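Local coordinates for Mgp-operon protein 3 (Mycoplasma pneumoniae, PDB 6RJ1) that probably takes part in attaching the mycoplasma to host cells, as an extracellular partner of the P1 adhesin, at residues N798-L803 with V893-I898; D563-T566 with T572-Q575; K872-G877 with K883-Y888; G26-V31 with L116-A121. All blocks are in the same frame, centred on the assembly; numbering follows the deposited sequence.

Contact 1 (N798-L803 with V893-I898); sequences NYSAVL and VSRTGI
The hydroxyl OG of S800 is gripped by two side chains of its own sheet, R811 and N813, while the backbone N and CB of the same residue face the guanidinium group of R895. The contact joins two neighbouring antiparallel sheets, one holding strand 799-805 and the other strand 888-896, an arrangement consistent with adjacent blades of a beta-propeller. The strand segments lie 9.3 Å apart at closest approach and are inclined at 131°, so they pack through side chains and share no backbone hydrogen bond. R895 spans most of this gap. Its chain runs extended from CG to NE, and NH2 ends 3.7 Å from S800 N and 4.0 Å from S800 CB, with the backbone N lying off the edge of the guanidinium, near its plane. No hydrogen bond joins R895 to S800. NH1 instead bonds the hydroxyl of Y856, and NH2 makes a weak bond to the carbonyl of G785. The nearby R811 carries like charge, and D787, in a long and weak ion pair with R895, probably offsets part of this positive charge. Further along the strands the contact turns apolar: the side chains of V802 and V893 pass one another running opposite ways, and W863 and Y865 also pack against V802. With V893 CG1 anti to the backbone N (chi1 178°), that methyl meets V802 CG2 at 4.0 Å.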
# COMPACT_ATOMS: atom_id res chain seq x y z
N ASN A 798 -8.23 -20.70 17.71
CA ASN A 798 -7.81 -19.33 17.39
C ASN A 798 -6.97 -19.24 16.12
O ASN A 798 -6.26 -20.18 15.76
CB ASN A 798 -7.02 -18.69 18.54
CG ASN A 798 -7.73 -18.59 19.88
OD1 ASN A 798 -8.95 -18.39 19.98
ND2 ASN A 798 -6.95 -18.69 20.94
N TYR A 799 -7.04 -18.08 15.46
CA TYR A 799 -6.26 -17.80 14.27
C TYR A 799 -5.88 -16.33 14.19
O TYR A 799 -6.64 -15.46 14.62
CB TYR A 799 -6.93 -18.31 12.98
CG TYR A 799 -8.30 -17.74 12.70
CD1 TYR A 799 -8.45 -16.58 11.93
CD2 TYR A 799 -9.45 -18.38 13.13
CE1 TYR A 799 -9.71 -16.06 11.64
CE2 TYR A 799 -10.72 -17.87 12.85
CZ TYR A 799 -10.84 -16.71 12.11
OH TYR A 799 -12.08 -16.21 11.83
N SER A 800 -4.70 -16.08 13.65
CA SER A 800 -4.16 -14.74 13.49
C SER A 800 -3.46 -14.62 12.17
O SER A 800 -3.07 -15.61 11.57
CB SER A 800 -3.17 -14.45 14.62
OG SER A 800 -3.82 -14.45 15.88
N ALA A 801 -3.28 -13.39 11.71
CA ALA A 801 -2.54 -13.10 10.49
C ALA A 801 -1.40 -12.20 10.88
O ALA A 801 -1.56 -11.35 11.77
CB ALA A 801 -3.43 -12.41 9.48
N VAL A 802 -0.24 -12.42 10.29
CA VAL A 802 0.90 -11.57 10.60
C VAL A 802 1.44 -10.95 9.33
O VAL A 802 1.22 -11.48 8.24
CB VAL A 802 2.02 -12.20 11.49
CG1 VAL A 802 1.48 -12.72 12.83
CG2 VAL A 802 2.79 -13.28 10.75
N LEU A 803 2.13 -9.82 9.47
CA LEU A 803 2.77 -9.11 8.37
C LEU A 803 3.95 -8.30 8.89
O LEU A 803 3.99 -7.90 10.06
CB LEU A 803 1.80 -8.24 7.55
CG LEU A 803 1.26 -6.98 8.21
CD1 LEU A 803 1.32 -5.81 7.27
CD2 LEU A 803 -0.12 -7.20 8.77
N VAL A 893 8.55 -15.75 12.82
CA VAL A 893 7.56 -15.01 13.59
C VAL A 893 6.83 -15.98 14.52
O VAL A 893 6.31 -17.00 14.08
CB VAL A 893 6.64 -14.11 12.73
CG1 VAL A 893 5.60 -13.41 13.60
CG2 VAL A 893 7.44 -13.08 11.94
N SER A 894 6.82 -15.68 15.82
CA SER A 894 6.19 -16.51 16.84
C SER A 894 5.15 -15.72 17.63
O SER A 894 5.26 -14.51 17.73
CB SER A 894 7.24 -17.07 17.79
OG SER A 894 8.14 -16.08 18.25
N ARG A 895 4.16 -16.42 18.19
CA ARG A 895 3.11 -15.80 19.01
C ARG A 895 3.64 -15.50 20.41
O ARG A 895 4.45 -16.27 20.95
CB ARG A 895 1.91 -16.74 19.13
CG ARG A 895 1.02 -16.80 17.91
CD ARG A 895 -0.13 -17.76 18.16
NE ARG A 895 -1.13 -17.70 17.09
CZ ARG A 895 -1.07 -18.39 15.95
NH1 ARG A 895 -0.03 -19.18 15.70
NH2 ARG A 895 -2.03 -18.27 15.05
N THR A 896 3.19 -14.39 21.01
CA THR A 896 3.53 -13.97 22.38
C THR A 896 2.27 -13.44 23.08
O THR A 896 1.36 -12.95 22.42
CB THR A 896 4.66 -12.91 22.42
OG1 THR A 896 4.28 -11.74 21.68
CG2 THR A 896 6.01 -13.43 21.93
N GLY A 897 2.24 -13.55 24.41
CA GLY A 897 1.14 -13.08 25.24
C GLY A 897 0.03 -14.08 25.48
O GLY A 897 0.06 -15.20 24.94
N ILE A 898 -0.96 -13.68 26.31
CA ILE A 898 -2.14 -14.48 26.66
C ILE A 898 -3.03 -14.60 25.42
O ILE A 898 -3.23 -13.61 24.70
CB ILE A 898 -2.91 -13.87 27.88
CG1 ILE A 898 -1.96 -13.37 29.03
CG2 ILE A 898 -3.99 -14.82 28.42
CD1 ILE A 898 -0.97 -14.39 29.71

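Contact 2 (D563-T566 with T572-Q575); sequences DMTT and TYNQ
D563 holds the segment T572-Q575 at two points, one through its carboxylate and one through its backbone. T572 OG1 donates to D563 OD2 at 2.9 Å, meeting the carboxylate on its anti side and 23° out of its plane; the two side chains stand roughly perpendicular. The backbone N of D563 donates to Q575 O over 3.2 Å in a nearly straight bond. Beside these two bonds a water links the segments: it donates to D563 O at 2.7 Å and to T565 O at 2.9 Å, and accepts from N574 N at 3.0 Å. T565 O also lies in the plane of the Y573 ring, at its edge, 3.4 Å from CD1, while T565 CG2 rests against CA and CB of Y573. The other carboxylate oxygen, D563 OD1, turns back to receive a weak bond from T565 N, an Asx turn that helps set the rotation of the group. Further out, I650 packs on D563, Q575 OE1 accepts from the backbone N of V185, and N574 pairs through its backbone with L223. T572-Q575 itself forms a type II beta turn, its third residue, N574, having positive phi (63°) and its closing bond from Q575 N to T572 O being weak. The whole is the connection of a beta hairpin, between strand 549-563 and the antiparallel strand 575-577.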
# COMPACT_ATOMS: atom_id res chain seq x y z
N ASP A 563 -6.70 21.74 -6.73
CA ASP A 563 -7.42 22.82 -7.41
C ASP A 563 -7.15 22.85 -8.91
O ASP A 563 -6.00 22.97 -9.33
CB ASP A 563 -7.12 24.19 -6.77
CG ASP A 563 -8.21 25.23 -6.89
OD1 ASP A 563 -9.15 25.02 -7.70
OD2 ASP A 563 -8.13 26.26 -6.20
N MET A 564 -8.23 22.75 -9.70
CA MET A 564 -8.26 22.76 -11.17
C MET A 564 -8.22 24.18 -11.75
O MET A 564 -8.15 24.32 -12.97
CB MET A 564 -9.55 22.07 -11.66
CG MET A 564 -9.59 20.57 -11.46
SD MET A 564 -8.52 19.63 -12.57
CE MET A 564 -9.06 20.21 -14.14
N THR A 565 -8.30 25.22 -10.89
CA THR A 565 -8.36 26.63 -11.29
C THR A 565 -7.24 27.05 -12.27
O THR A 565 -6.11 26.54 -12.22
CB THR A 565 -8.44 27.57 -10.07
OG1 THR A 565 -8.79 28.87 -10.53
CG2 THR A 565 -7.14 27.62 -9.25
N THR A 566 -7.61 27.97 -13.16
CA THR A 566 -6.79 28.59 -14.21
C THR A 566 -6.31 29.96 -13.69
O THR A 566 -5.40 30.56 -14.27
CB THR A 566 -7.63 28.64 -15.51
OG1 THR A 566 -7.93 27.29 -15.88
CG2 THR A 566 -6.94 29.35 -16.67
N THR A 572 -5.09 28.79 -3.64
CA THR A 572 -4.78 27.37 -3.75
C THR A 572 -4.50 26.92 -5.19
O THR A 572 -4.59 25.73 -5.49
CB THR A 572 -5.86 26.54 -3.04
OG1 THR A 572 -7.14 26.89 -3.55
CG2 THR A 572 -5.84 26.73 -1.54
N TYR A 573 -4.10 27.87 -6.07
CA TYR A 573 -3.76 27.57 -7.47
C TYR A 573 -2.51 26.72 -7.53
O TYR A 573 -1.53 27.04 -6.85
CB TYR A 573 -3.57 28.88 -8.27
CG TYR A 573 -2.86 28.72 -9.59
CD1 TYR A 573 -3.51 28.21 -10.71
CD2 TYR A 573 -1.53 29.11 -9.74
CE1 TYR A 573 -2.86 28.07 -11.94
CE2 TYR A 573 -0.86 28.98 -10.96
CZ TYR A 573 -1.53 28.46 -12.06
OH TYR A 573 -0.87 28.34 -13.26
N ASN A 574 -2.53 25.65 -8.36
CA ASN A 574 -1.42 24.71 -8.59
C ASN A 574 -1.03 23.95 -7.31
O ASN A 574 0.14 23.57 -7.16
CB ASN A 574 -0.21 25.45 -9.22
CG ASN A 574 0.41 24.85 -10.47
OD1 ASN A 574 0.20 23.68 -10.81
ND2 ASN A 574 1.22 25.65 -11.15
N GLN A 575 -1.99 23.72 -6.40
CA GLN A 575 -1.68 23.01 -5.17
C GLN A 575 -2.70 21.92 -4.82
O GLN A 575 -3.87 21.99 -5.23
CB GLN A 575 -1.45 23.98 -3.98
CG GLN A 575 -2.67 24.29 -3.12
CD GLN A 575 -2.31 24.80 -1.75
OE1 GLN A 575 -1.83 25.93 -1.57
NE2 GLN A 575 -2.54 23.99 -0.74
O HOH W 1 -4.46 24.85 -10.46

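Contact 3 (K872-G877 with K883-Y888); sequences KPTYDG and KNRKGY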
# COMPACT_ATOMS: atom_id res chain seq x y z
N LYS A 872 16.65 -7.65 -5.46
CA LYS A 872 17.08 -6.24 -5.47
C LYS A 872 17.23 -5.73 -6.91
O LYS A 872 17.55 -6.55 -7.78
CB LYS A 872 18.45 -6.09 -4.77
CG LYS A 872 18.40 -6.05 -3.26
CD LYS A 872 19.77 -5.75 -2.68
CE LYS A 872 19.79 -5.81 -1.18
NZ LYS A 872 20.48 -7.03 -0.69
N PRO A 873 17.08 -4.41 -7.20
CA PRO A 873 17.31 -3.93 -8.59
C PRO A 873 18.76 -4.09 -9.01
O PRO A 873 19.63 -4.18 -8.14
CB PRO A 873 16.92 -2.45 -8.53
CG PRO A 873 16.15 -2.29 -7.24
CD PRO A 873 16.72 -3.29 -6.31
N THR A 874 19.04 -4.17 -10.32
CA THR A 874 20.41 -4.36 -10.83
C THR A 874 21.29 -3.11 -10.65
O THR A 874 22.49 -3.25 -10.38
CB THR A 874 20.43 -4.86 -12.28
OG1 THR A 874 19.74 -3.94 -13.12
CG2 THR A 874 19.84 -6.27 -12.41
N TYR A 875 20.70 -1.91 -10.81
CA TYR A 875 21.40 -0.63 -10.67
C TYR A 875 20.61 0.33 -9.79
O TYR A 875 19.37 0.28 -9.78
CB TYR A 875 21.67 -0.00 -12.04
CG TYR A 875 22.66 -0.78 -12.88
CD1 TYR A 875 22.25 -1.83 -13.68
CD2 TYR A 875 24.01 -0.46 -12.87
CE1 TYR A 875 23.16 -2.58 -14.44
CE2 TYR A 875 24.93 -1.18 -13.64
CZ TYR A 875 24.50 -2.24 -14.42
OH TYR A 875 25.41 -2.96 -15.17
N ASP A 876 21.32 1.20 -9.04
CA ASP A 876 20.71 2.19 -8.15
C ASP A 876 20.26 3.45 -8.93
O ASP A 876 20.38 3.50 -10.16
CB ASP A 876 21.66 2.54 -6.98
CG ASP A 876 23.00 3.16 -7.34
OD1 ASP A 876 23.11 3.75 -8.44
OD2 ASP A 876 23.93 3.09 -6.51
N GLY A 877 19.77 4.46 -8.20
CA GLY A 877 19.32 5.74 -8.75
C GLY A 877 20.41 6.51 -9.47
O GLY A 877 20.13 7.25 -10.42
N LYS A 883 25.20 -3.33 -4.73
CA LYS A 883 26.00 -4.15 -3.82
C LYS A 883 25.11 -5.21 -3.14
O LYS A 883 23.96 -4.93 -2.78
CB LYS A 883 26.68 -3.25 -2.77
CG LYS A 883 27.84 -3.90 -2.01
CD LYS A 883 28.36 -2.99 -0.89
CE LYS A 883 29.35 -3.69 0.01
NZ LYS A 883 29.76 -2.84 1.16
N ASN A 884 25.67 -6.42 -2.98
CA ASN A 884 25.06 -7.60 -2.35
C ASN A 884 23.68 -7.97 -2.91
O ASN A 884 22.67 -7.88 -2.22
CB ASN A 884 25.04 -7.50 -0.82
CG ASN A 884 25.89 -8.57 -0.16
OD1 ASN A 884 26.98 -8.30 0.36
ND2 ASN A 884 25.44 -9.83 -0.20
N ARG A 885 23.67 -8.44 -4.17
CA ARG A 885 22.47 -8.95 -4.86
C ARG A 885 22.55 -10.48 -4.78
O ARG A 885 21.84 -11.21 -5.48
CB ARG A 885 22.44 -8.47 -6.32
CG ARG A 885 22.08 -7.01 -6.50
CD ARG A 885 21.70 -6.71 -7.93
NE ARG A 885 20.35 -7.17 -8.24
CZ ARG A 885 20.07 -8.24 -8.97
NH1 ARG A 885 21.04 -8.97 -9.49
NH2 ARG A 885 18.81 -8.59 -9.19
N LYS A 886 23.44 -10.96 -3.90
CA LYS A 886 23.74 -12.35 -3.63
C LYS A 886 23.43 -12.63 -2.17
O LYS A 886 23.79 -11.84 -1.29
CB LYS A 886 25.23 -12.61 -3.90
CG LYS A 886 25.53 -14.00 -4.40
CD LYS A 886 26.59 -13.97 -5.49
CE LYS A 886 26.02 -14.27 -6.86
NZ LYS A 886 24.99 -13.28 -7.29
N GLY A 887 22.78 -13.75 -1.92
CA GLY A 887 22.44 -14.15 -0.57
C GLY A 887 20.96 -14.24 -0.28
O GLY A 887 20.12 -14.05 -1.16
N TYR A 888 20.66 -14.52 0.98
CA TYR A 888 19.31 -14.68 1.50
C TYR A 888 19.33 -14.52 3.03
O TYR A 888 20.38 -14.62 3.65
CB TYR A 888 18.76 -16.08 1.13
CG TYR A 888 19.65 -17.24 1.53
CD1 TYR A 888 20.64 -17.72 0.68
CD2 TYR A 888 19.51 -17.85 2.77
CE1 TYR A 888 21.48 -18.77 1.05
CE2 TYR A 888 20.34 -18.90 3.16
CZ TYR A 888 21.32 -19.37 2.30
OH TYR A 888 22.15 -20.41 2.69
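A bend about the CG-CD bond of R885 (chi3 77°) turns its guanidinium back onto the carbonyl of K872, whereas K872 stays extended until its last torsion, chi4 107°, where it turns NZ to N884 O. R885 then grips a single acceptor side-on with two nitrogens. NH2 donates to K872 O at 2.8 Å, nearly in line with the C=O bond; NE donates to the same oxygen at 2.9 Å but from well above the carbonyl plane. Because K872 O lies in the guanidinium plane, the pair of bonds should hold that flat group against rotation. T874 covers one of its faces, with CG2 4.0 Å above the plane and over the centre. In the return direction K872 NZ donates to N884 O at 2.8 Å, and NZ also has a weak bond to N869 OD1. The two long side chains therefore reach across in opposite senses, each ending on a main-chain carbonyl of the other segment. N884 is held further by ND2, which bonds S925 O and, weakly, K886 O. On the other segment P873 rests against A362, and T874 pairs through its backbone with V882, closer to the loop's apex. These bonds cinch the base of the long, partly exposed connection between the antiparallel strands 862-868 and 888-896, a beta hairpin whose loop is ordered by side-chain to main-chain bonds.

Contact 4 (G26-V31 with L116-A121); sequences GGLDVV and LIFKAA
The ring of F118 meets L28 over one face and the backbone of V30 at its edge. L28 CD2 stands 4.1 Å from the ring centroid and only 11° off the normal, a CH-pi contact over the centre of the ring, and the second methyl, CD1, reaches down to CE2 at 3.9 Å. Both branches of the leucine are thus spent on the aromatic group, the two side chains approaching from opposite directions. At the rim, V30 O lies in the ring plane 3.9 Å from CZ, so the carbonyl oxygen faces the hydrogen-bearing edge of the ring and not its pi cloud. F118 also touches A33, which packs on L28 as well. This is where the small antiparallel sheet 6-10, 13-17, 28-29 and the short helix 30-33 that follows it lie against the larger mixed sheet, in which strand 114-121 runs between 52-59 and 125-135. No hydrogen bond crosses between the two segments; the contact is apolar apart from the carbonyl. With its CG1 anti to the backbone N (chi1 164°), V30 turns that methyl to CD1 of L116 and, less closely, to CE1 of F118 at 4.3 Å. A55 and V57 of strand 52-59 also pack against V30, and L53 of that strand against L28. D29, between the two hydrophobic residues, points the other way and serves as the N-cap of the helix: its OD1 accepts from R32 N, and weakly from V31 N at 3.4 Å.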
# COMPACT_ATOMS: atom_id res chain seq x y z
N GLY A 26 11.35 -32.34 -13.94
CA GLY A 26 11.73 -31.04 -14.49
C GLY A 26 10.86 -29.85 -14.11
O GLY A 26 11.20 -28.71 -14.46
N GLY A 27 9.75 -30.12 -13.43
CA GLY A 27 8.82 -29.09 -12.98
C GLY A 27 7.81 -28.67 -14.02
O GLY A 27 7.93 -29.01 -15.20
N LEU A 28 6.81 -27.90 -13.59
CA LEU A 28 5.75 -27.43 -14.46
C LEU A 28 6.01 -25.99 -14.94
O LEU A 28 6.05 -25.08 -14.11
CB LEU A 28 4.40 -27.55 -13.70
CG LEU A 28 3.18 -26.82 -14.25
CD1 LEU A 28 2.42 -27.67 -15.25
CD2 LEU A 28 2.27 -26.38 -13.13
N ASP A 29 6.16 -25.79 -16.27
CA ASP A 29 6.31 -24.46 -16.86
C ASP A 29 4.90 -23.96 -17.07
O ASP A 29 4.25 -24.27 -18.07
CB ASP A 29 7.11 -24.45 -18.18
CG ASP A 29 7.44 -23.06 -18.73
OD1 ASP A 29 6.67 -22.10 -18.49
OD2 ASP A 29 8.48 -22.94 -19.42
N VAL A 30 4.42 -23.21 -16.08
CA VAL A 30 3.08 -22.65 -15.96
C VAL A 30 2.63 -21.91 -17.25
O VAL A 30 1.52 -22.14 -17.72
CB VAL A 30 3.02 -21.78 -14.68
CG1 VAL A 30 1.83 -20.85 -14.66
CG2 VAL A 30 3.04 -22.65 -13.43
N VAL A 31 3.53 -21.10 -17.85
CA VAL A 31 3.26 -20.31 -19.06
C VAL A 31 3.13 -21.23 -20.31
O VAL A 31 2.15 -21.09 -21.05
CB VAL A 31 4.28 -19.15 -19.22
CG1 VAL A 31 4.15 -18.46 -20.57
CG2 VAL A 31 4.11 -18.14 -18.10
N LEU A 116 -4.68 -19.16 -13.66
CA LEU A 116 -4.62 -20.49 -14.26
C LEU A 116 -4.96 -21.56 -13.24
O LEU A 116 -4.48 -21.50 -12.11
CB LEU A 116 -3.24 -20.77 -14.87
CG LEU A 116 -2.55 -19.63 -15.60
CD1 LEU A 116 -1.13 -19.98 -15.88
CD2 LEU A 116 -3.24 -19.29 -16.89
N ILE A 117 -5.79 -22.53 -13.65
CA ILE A 117 -6.21 -23.64 -12.81
C ILE A 117 -5.60 -24.93 -13.37
O ILE A 117 -5.72 -25.21 -14.57
CB ILE A 117 -7.76 -23.73 -12.70
CG1 ILE A 117 -8.41 -22.36 -12.33
CG2 ILE A 117 -8.23 -24.85 -11.76
CD1 ILE A 117 -8.03 -21.70 -10.95
N PHE A 118 -4.95 -25.70 -12.48
CA PHE A 118 -4.32 -26.96 -12.80
C PHE A 118 -4.88 -28.06 -11.92
O PHE A 118 -5.21 -27.80 -10.76
CB PHE A 118 -2.80 -26.87 -12.61
CG PHE A 118 -2.08 -25.96 -13.58
CD1 PHE A 118 -1.92 -24.61 -13.30
CD2 PHE A 118 -1.52 -26.47 -14.75
CE1 PHE A 118 -1.24 -23.77 -14.20
CE2 PHE A 118 -0.84 -25.64 -15.64
CZ PHE A 118 -0.70 -24.30 -15.36
N LYS A 119 -4.97 -29.27 -12.46
CA LYS A 119 -5.44 -30.45 -11.72
C LYS A 119 -4.27 -31.39 -11.54
O LYS A 119 -3.43 -31.49 -12.44
CB LYS A 119 -6.63 -31.14 -12.42
CG LYS A 119 -6.38 -31.84 -13.75
CD LYS A 119 -7.58 -32.70 -14.15
CE LYS A 119 -7.55 -33.09 -15.61
NZ LYS A 119 -7.89 -31.94 -16.51
N ALA A 120 -4.21 -32.09 -10.40
CA ALA A 120 -3.13 -33.03 -10.14
C ALA A 120 -3.21 -34.24 -11.06
O ALA A 120 -4.30 -34.64 -11.47
CB ALA A 120 -3.17 -33.47 -8.69
N ALA A 121 -2.05 -34.75 -11.46
CA ALA A 121 -1.91 -35.90 -12.34
C ALA A 121 -0.85 -36.87 -11.75
O ALA A 121 -0.09 -36.44 -10.87
CB ALA A 121 -1.50 -35.44 -13.73

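Contact 4 comes first along the chain, then contact 2; contact 1 follows, and its two segments enclose contact 3 in sequence. Contacts 1 and 3 share the hairpin of strands 862-868 and 888-896: contact 3 orders its loop, while contact 1 packs the far end of strand 888-896 on the neighbouring sheet, their centres about 32 Å apart. Contact 4 lies about 31 Å from contact 3, centre to centre, on the eight-stranded sheet. Contact 2 is remote, its centre about 53 Å from that of contact 4 and on the opposite side of the chain's centre from contacts 1 and 4. Two contacts thus pack sheets together and two order hairpin loops, in a large, beta-rich extracellular region.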